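PDB 4FVA: 5'-tyrosyl-DNA phosphodiesterase from Caenorhabditis elegans, which belongs to the endonuclease/exonuclease/phosphatase family, with the DNase I-like fold of two packed beta sheets, and carries a bound magnesium ion. Local coordinates for residues Val160-Asp165 and Arg217-Gly222. Numbering follows the deposited sequence.
Sequences VFFGGD and RLYWSG
Val160 and Ser221 pair through their backbones, the N of each donating a hydrogen bond to the O of the other, and the pairs Phe162-Tyr219 and Gly164-Arg217 repeat the pattern. The six hydrogen bonds make an antiparallel ladder between neighbouring strands in one of the two sheets of this DNase I-like fold. Tyr219 N to Phe162 O is the shortest rung, at 2.6 Å and nearly straight (170°). Val160 N to Ser221 O is straighter still (176°) and measures 2.9 Å. On the other edge of strand 160-163, Phe161 and Gly163 make backbone hydrogen bonds to strand 118-126, so the strand is held from both sides. At the non-hydrogen-bonded pair Gly163-Leu218 the backbones come close, with CA atoms 4.4 Å apart. Gly163 CA lies 3.2 Å from Arg217 O, a CA-H...O contact.

Phe162 and Tyr219 lie side by side on the face covered by helix 134-154. Phe162 CD2 meets Tyr219 CD1 at 3.7 Å. Phe162 O sits at the edge of the tyrosine ring, in its plane. Phe161 and Trp220 lie on the other face, with Leu218, and both rings meet Phe254 of the second sheet. Trp220 NE1 is hydrogen-bonded to Leu224 O. The Phe161 ring and the five-membered ring of Trp220 are roughly parallel but slid apart, with little overlap. With CG beside its backbone N (chi1 -63°), Phe161 brings CD1 within 3.5 Å of Trp220 CB.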
loop_
_atom_site.group_PDB
_atom_site.type_symbol
_atom_site.label_atom_id
_atom_site.label_comp_id
_atom_site.label_asym_id
_atom_site.label_seq_id
_atom_site.Cartn_x
_atom_site.Cartn_y
_atom_site.Cartn_z
ATOM N N VAL A 160 7.169 11.224 5.201
ATOM C CA VAL A 160 6.349 10.189 5.814
ATOM C C VAL A 160 5.309 9.697 4.796
ATOM O O VAL A 160 4.531 10.498 4.247
ATOM C CB VAL A 160 5.641 10.711 7.092
ATOM C CG1 VAL A 160 4.809 9.617 7.723
ATOM C CG2 VAL A 160 6.661 11.243 8.101
ATOM N N PHE A 161 5.295 8.389 4.542
ATOM C CA PHE A 161 4.279 7.784 3.671
ATOM C C PHE A 161 3.408 6.818 4.466
ATOM O O PHE A 161 3.902 5.841 5.049
ATOM C CB PHE A 161 4.921 7.045 2.481
ATOM C CG PHE A 161 5.695 7.955 1.559
ATOM C CD1 PHE A 161 5.036 8.890 0.783
ATOM C CD2 PHE A 161 7.088 7.884 1.494
ATOM C CE1 PHE A 161 5.741 9.747 -0.057
ATOM C CE2 PHE A 161 7.810 8.736 0.651
ATOM C CZ PHE A 161 7.128 9.671 -0.129
ATOM N N PHE A 162 2.110 7.082 4.477
ATOM C CA PHE A 162 1.170 6.171 5.127
ATOM C C PHE A 162 0.066 5.713 4.185
ATOM O O PHE A 162 -0.555 6.540 3.512
ATOM C CB PHE A 162 0.530 6.818 6.345
ATOM C CG PHE A 162 -0.698 6.101 6.803
ATOM C CD1 PHE A 162 -0.605 4.861 7.425
ATOM C CD2 PHE A 162 -1.947 6.636 6.556
ATOM C CE1 PHE A 162 -1.753 4.179 7.825
ATOM C CE2 PHE A 162 -3.100 5.965 6.957
ATOM C CZ PHE A 162 -2.998 4.731 7.588
ATOM N N GLY A 163 -0.184 4.401 4.140
ATOM C CA GLY A 163 -1.279 3.886 3.339
ATOM C C GLY A 163 -1.350 2.367 3.275
ATOM O O GLY A 163 -0.880 1.657 4.177
ATOM N N GLY A 164 -1.942 1.879 2.191
ATOM C CA GLY A 164 -2.171 0.468 1.989
ATOM C C GLY A 164 -3.608 0.266 1.577
ATOM O O GLY A 164 -4.238 1.148 0.970
ATOM N N ASP A 165 -4.144 -0.894 1.926
ATOM C CA ASP A 165 -5.551 -1.164 1.707
ATOM C C ASP A 165 -6.290 -0.708 2.943
ATOM O O ASP A 165 -6.279 -1.401 3.957
ATOM C CB ASP A 165 -5.794 -2.652 1.469
ATOM C CG ASP A 165 -7.261 -2.966 1.194
ATOM O OD1 ASP A 165 -8.105 -2.047 1.312
ATOM O OD2 ASP A 165 -7.572 -4.135 0.878
ATOM N N ARG A 217 -5.184 3.669 -0.618
ATOM C CA ARG A 217 -4.805 5.078 -0.592
ATOM C C ARG A 217 -3.398 5.272 -0.060
ATOM O O ARG A 217 -2.870 4.427 0.666
ATOM C CB ARG A 217 -5.781 5.891 0.270
ATOM C CG ARG A 217 -7.253 5.722 -0.121
ATOM C CD ARG A 217 -8.157 6.671 0.655
ATOM N NE ARG A 217 -9.578 6.379 0.417
ATOM C CZ ARG A 217 -10.583 7.159 0.811
ATOM N NH1 ARG A 217 -10.338 8.289 1.465
ATOM N NH2 ARG A 217 -11.834 6.811 0.550
ATOM N N LEU A 218 -2.806 6.402 -0.425
ATOM C CA LEU A 218 -1.495 6.787 0.069
ATOM C C LEU A 218 -1.557 8.227 0.545
ATOM O O LEU A 218 -1.982 9.114 -0.197
ATOM C CB LEU A 218 -0.452 6.659 -1.046
ATOM C CG LEU A 218 0.173 5.268 -1.141
ATOM C CD1 LEU A 218 1.007 5.120 -2.422
ATOM C CD2 LEU A 218 1.016 4.990 0.120
ATOM N N TYR A 219 -1.141 8.445 1.787
ATOM C CA TYR A 219 -1.044 9.781 2.348
ATOM C C TYR A 219 0.423 10.093 2.527
ATOM O O TYR A 219 1.232 9.174 2.727
ATOM C CB TYR A 219 -1.755 9.851 3.703
ATOM C CG TYR A 219 -3.233 9.582 3.632
ATOM C CD1 TYR A 219 -3.734 8.299 3.753
ATOM C CD2 TYR A 219 -4.132 10.621 3.432
ATOM C CE1 TYR A 219 -5.096 8.051 3.675
ATOM C CE2 TYR A 219 -5.490 10.388 3.357
ATOM C CZ TYR A 219 -5.964 9.099 3.481
ATOM O OH TYR A 219 -7.315 8.858 3.414
ATOM N N TRP A 220 0.784 11.374 2.455
ATOM C CA TRP A 220 2.160 11.742 2.777
ATOM C C TRP A 220 2.306 13.114 3.420
ATOM O O TRP A 220 1.431 13.979 3.312
ATOM C CB TRP A 220 3.067 11.622 1.546
ATOM C CG TRP A 220 3.313 12.906 0.809
ATOM C CD1 TRP A 220 4.469 13.639 0.808
ATOM C CD2 TRP A 220 2.398 13.597 -0.059
ATOM N NE1 TRP A 220 4.326 14.743 -0.003
ATOM C CE2 TRP A 220 3.068 14.741 -0.547
ATOM C CE3 TRP A 220 1.083 13.359 -0.468
ATOM C CZ2 TRP A 220 2.458 15.652 -1.426
ATOM C CZ3 TRP A 220 0.483 14.258 -1.345
ATOM C CH2 TRP A 220 1.170 15.389 -1.813
ATOM N N SER A 221 3.432 13.295 4.089
ATOM C CA SER A 221 3.831 14.595 4.577
ATOM C C SER A 221 5.297 14.712 4.269
ATOM O O SER A 221 5.993 13.692 4.211
ATOM C CB SER A 221 3.604 14.698 6.080
ATOM O OG SER A 221 4.227 15.853 6.596
ATOM N N GLY A 222 5.771 15.939 4.069
ATOM C CA GLY A 222 7.186 16.148 3.835
ATOM C C GLY A 222 7.521 17.197 2.801
ATOM O O GLY A 222 6.629 17.844 2.244
#